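Local coordinates for uncharacterized protein, cytosolic disulfide reductase DsbM (Pseudomonas aeruginosa PAO1, PDB 5HFI), which probably acts as a cytosolic disulfide reductase of the DsbA-like thioredoxin family and binds glutathione, at residues A100-A104 and A152-S157; G22-L26 and L200-W206. All blocks are in the same frame, centred on the assembly; numbering follows the deposited sequence. Where two conformers were deposited one is given.

From the N terminus the chain runs through strand 8-13 to the junction between the CxxC helix 18-22 and helix 24-30, which forms one half of contact 2. That contact closes 174 residues further on, when the chain, having completed the helical part and strands 182-186 and 191-193, reaches the loop leading into helix 203-215. Contact 1 lies wholly within this long loop: helix 96-109 meets helix 149-157 after 47 intervening residues that are mostly helical and include no strand. The two contacts do not touch; their centres are about 27 Å apart, on opposite sides of the chain's centre. Contact 1 thus joins two helices of the helical insertion, and contact 2 packs the active-site junction against the last modelled helix.

Contact 1: A100-A104 and A152-S157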
# COMPACT_ATOMS: atom_id res chain seq x y z
N ALA A 100 -2.22 9.47 -3.07
CA ALA A 100 -3.33 10.42 -2.99
C ALA A 100 -4.67 9.73 -3.16
O ALA A 100 -5.66 10.12 -2.53
CB ALA A 100 -3.16 11.51 -4.05
N ALA A 101 -4.73 8.69 -3.99
CA ALA A 101 -5.98 7.94 -4.15
C ALA A 101 -6.35 7.22 -2.86
O ALA A 101 -7.54 7.16 -2.50
CB ALA A 101 -5.85 6.94 -5.30
N VAL A 102 -5.36 6.68 -2.15
CA VAL A 102 -5.63 6.05 -0.86
C VAL A 102 -6.14 7.09 0.14
O VAL A 102 -7.12 6.86 0.86
CB VAL A 102 -4.37 5.34 -0.34
CG1 VAL A 102 -4.54 4.92 1.11
CG2 VAL A 102 -4.02 4.14 -1.23
N LEU A 103 -5.47 8.24 0.19
CA LEU A 103 -5.92 9.32 1.06
C LEU A 103 -7.35 9.74 0.73
O LEU A 103 -8.17 9.94 1.63
CB LEU A 103 -4.99 10.52 0.94
CG LEU A 103 -3.63 10.43 1.64
CD1 LEU A 103 -2.83 11.71 1.40
CD2 LEU A 103 -3.82 10.20 3.13
N ALA A 104 -7.66 9.88 -0.56
CA ALA A 104 -8.99 10.32 -0.97
C ALA A 104 -10.05 9.28 -0.61
O ALA A 104 -11.13 9.63 -0.14
CB ALA A 104 -9.01 10.61 -2.47
N ALA A 152 -12.14 14.75 -4.59
CA ALA A 152 -11.35 14.40 -3.42
C ALA A 152 -9.93 14.01 -3.80
O ALA A 152 -8.97 14.37 -3.10
CB ALA A 152 -12.03 13.26 -2.66
N PHE A 153 -9.76 13.29 -4.91
CA PHE A 153 -8.43 12.90 -5.35
C PHE A 153 -7.60 14.11 -5.74
O PHE A 153 -6.42 14.21 -5.38
CB PHE A 153 -8.52 11.91 -6.52
CG PHE A 153 -7.19 11.63 -7.17
CD1 PHE A 153 -6.36 10.66 -6.65
CD2 PHE A 153 -6.79 12.32 -8.30
CE1 PHE A 153 -5.14 10.38 -7.23
CE2 PHE A 153 -5.58 12.05 -8.90
CZ PHE A 153 -4.75 11.08 -8.36
N ASP A 154 -8.19 15.04 -6.49
CA ASP A 154 -7.44 16.23 -6.89
C ASP A 154 -7.09 17.08 -5.67
O ASP A 154 -6.00 17.65 -5.60
CB ASP A 154 -8.23 17.03 -7.92
CG ASP A 154 -8.48 16.25 -9.20
OD1 ASP A 154 -9.52 16.49 -9.85
OD2 ASP A 154 -7.64 15.40 -9.56
N ALA A 155 -7.99 17.15 -4.69
CA ALA A 155 -7.70 17.90 -3.47
C ALA A 155 -6.61 17.23 -2.65
O ALA A 155 -5.71 17.91 -2.14
CB ALA A 155 -8.97 18.06 -2.64
N CYS A 156 -6.66 15.90 -2.52
CA CYS A 156 -5.65 15.20 -1.73
C CYS A 156 -4.28 15.22 -2.39
O CYS A 156 -3.27 15.06 -1.70
CB CYS A 156 -6.08 13.75 -1.49
SG CYS A 156 -7.44 13.56 -0.31
N SER A 157 -4.22 15.41 -3.72
CA SER A 157 -2.94 15.36 -4.43
C SER A 157 -2.04 16.53 -4.09
O SER A 157 -0.82 16.44 -4.27
CB SER A 157 -3.18 15.32 -5.94
OG SER A 157 -3.85 14.13 -6.32
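Close packing of small side chains sets the spacing of the two helices. Ala104 rests on the backbone of Phe153, its CB 3.7 Å from Phe153 N. The same methyl forms an apolar pair with Ala152, CB to CB at 4.0 Å. Ala100, one turn earlier, touches the hydroxyl oxygen of the next turn, its CB 3.5 Å from Ser157 OG. Alanine suits both places, because a methyl lets the axes of the two segments approach to 8.2 Å. Cys156 lies across both alanines, CB towards Ala100 O and SG against Ala104: with SG anti to its own carbonyl carbon (chi1 -72°), the sulfur rests 3.7 Å from Ala104 CA and also touches the CB of Leu103. Helices 96-109 and 149-157 belong to the helical insertion of the DsbA-like fold, and the segments run at 119° to each other.

The aromatic contact is made from the side. Phe153 has CG anti to its backbone N (chi1 171°), which carries the ring along the flank of segment 100-104. Its CD1-CE1 edge meets the backbone of Ala101, CE1 lying 3.7 Å from Ala101 N. Leu136 and Leu137 of helix 133-142 also pack on Phe153.

The polar element lies within segment 152-157. Ser157 OG donates a 2.7 Å hydrogen bond to Phe153 O, approaching from above the carbonyl plane. This uses the hydroxyl proton within its own helix and holds the oxygen over the centre of one face of the Phe153 ring.

Contact 2: G22-L26 and L200-W206; sequences GASPL and LGQPDDW
One face of the Trp206 indole receives Leu26, whose CB sits 3.9 Å from the centroid of the five-membered ring and 16° off its normal, a CH-pi contact. The rings of Tyr199, edge-to-face, and Phe183 also meet the indole. Within the thioredoxin fold, the contact packs the start of helix 24-30, just after the active-site helix 18-22, against the first turn of the last modelled helix 203-215 and the loop before it. A chi1 of 175° swings the indole away from its own backbone N and over Leu26, leaving NE1 3.0 Å from Leu26 O.

The branched end of Leu26 bridges further along the partner. Its CD2 lies 3.7 Å from Pro203 CA and also touches Trp206 CB, while CD1 faces Leu200. Proline suits the first turn of a helix, where its lack of an N-H costs no helical hydrogen bond; Pro25 and Pro203, both near helix starts, meet through their CB atoms at 4.1 Å. Leu200 sends CD2 to within 4.0 Å of Ala23 CB, and its side chain is also about 4 Å from both Trp19 and the bound glutathione. Gly201 adopts a positive phi of 78°, a conformation easy for glycine. One water bridges the segments, accepting from Gly201 N at 2.8 Å and donating to Gly22 O at 2.9 Å.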
# COMPACT_ATOMS: atom_id res chain seq x y z
N GLY A 22 3.28 -8.02 -1.04
CA GLY A 22 3.42 -9.30 -0.36
C GLY A 22 2.76 -9.31 1.01
O GLY A 22 2.32 -10.36 1.48
N ALA A 23 2.67 -8.15 1.65
CA ALA A 23 2.03 -8.03 2.95
C ALA A 23 0.56 -7.65 2.87
O ALA A 23 -0.07 -7.44 3.91
CB ALA A 23 2.78 -7.00 3.81
N SER A 24 -0.00 -7.53 1.67
CA SER A 24 -1.42 -7.19 1.55
C SER A 24 -2.32 -8.15 2.34
O SER A 24 -3.29 -7.66 2.95
CB SER A 24 -1.82 -7.14 0.08
OG SER A 24 -3.12 -6.58 -0.08
N PRO A 25 -2.08 -9.46 2.37
CA PRO A 25 -2.94 -10.30 3.22
C PRO A 25 -2.80 -9.99 4.70
O PRO A 25 -3.75 -10.23 5.46
CB PRO A 25 -2.48 -11.74 2.89
CG PRO A 25 -1.72 -11.63 1.62
CD PRO A 25 -1.11 -10.28 1.62
N LEU A 26 -1.66 -9.46 5.13
CA LEU A 26 -1.51 -9.09 6.53
C LEU A 26 -2.33 -7.85 6.87
O LEU A 26 -2.93 -7.77 7.95
CB LEU A 26 -0.03 -8.85 6.86
CG LEU A 26 0.93 -9.98 6.52
CD1 LEU A 26 2.31 -9.69 7.10
CD2 LEU A 26 0.41 -11.31 7.02
N LEU A 200 5.12 -12.76 7.00
CA LEU A 200 4.89 -12.77 5.56
C LEU A 200 4.49 -14.17 5.11
O LEU A 200 5.15 -15.16 5.45
CB LEU A 200 6.14 -12.31 4.82
CG LEU A 200 6.36 -10.79 4.81
CD1 LEU A 200 7.73 -10.45 4.25
CD2 LEU A 200 5.26 -10.10 4.02
N GLY A 201 3.39 -14.25 4.38
CA GLY A 201 2.85 -15.53 3.97
C GLY A 201 2.09 -16.27 5.04
O GLY A 201 1.68 -17.42 4.81
N GLN A 202 1.88 -15.67 6.21
CA GLN A 202 1.18 -16.31 7.33
C GLN A 202 0.10 -15.38 7.88
O GLN A 202 0.16 -14.96 9.04
CB GLN A 202 2.16 -16.71 8.43
CG GLN A 202 3.34 -17.55 7.96
CD GLN A 202 2.94 -18.96 7.58
OE1 GLN A 202 1.82 -19.40 7.87
NE2 GLN A 202 3.85 -19.68 6.94
N PRO A 203 -0.92 -15.05 7.08
CA PRO A 203 -1.95 -14.11 7.57
C PRO A 203 -2.73 -14.63 8.76
O PRO A 203 -3.15 -13.83 9.60
CB PRO A 203 -2.85 -13.92 6.34
CG PRO A 203 -2.62 -15.12 5.50
CD PRO A 203 -1.18 -15.48 5.69
N ASP A 204 -2.95 -15.94 8.86
CA ASP A 204 -3.66 -16.48 10.02
C ASP A 204 -2.83 -16.37 11.29
O ASP A 204 -3.36 -16.04 12.35
CB ASP A 204 -4.06 -17.94 9.76
CG ASP A 204 -5.08 -18.08 8.65
OD1 ASP A 204 -4.98 -19.04 7.86
OD2 ASP A 204 -5.99 -17.22 8.56
N ASP A 205 -1.52 -16.66 11.19
CA ASP A 205 -0.62 -16.40 12.31
C ASP A 205 -0.67 -14.93 12.71
O ASP A 205 -0.73 -14.60 13.90
CB ASP A 205 0.82 -16.77 11.92
CG ASP A 205 1.13 -18.24 12.13
OD1 ASP A 205 0.19 -19.05 12.28
OD2 ASP A 205 2.33 -18.59 12.13
N TRP A 206 -0.65 -14.04 11.72
CA TRP A 206 -0.65 -12.60 11.97
C TRP A 206 -1.92 -12.16 12.69
O TRP A 206 -1.86 -11.40 13.66
CB TRP A 206 -0.47 -11.87 10.64
CG TRP A 206 -0.56 -10.37 10.67
CD1 TRP A 206 -1.59 -9.61 10.21
CD2 TRP A 206 0.44 -9.46 11.14
NE1 TRP A 206 -1.31 -8.27 10.38
CE2 TRP A 206 -0.07 -8.16 10.96
CE3 TRP A 206 1.70 -9.62 11.72
CZ2 TRP A 206 0.65 -7.02 11.32
CZ3 TRP A 206 2.41 -8.48 12.08
CH2 TRP A 206 1.88 -7.20 11.88
O HOH W 1 1.65 -12.27 3.49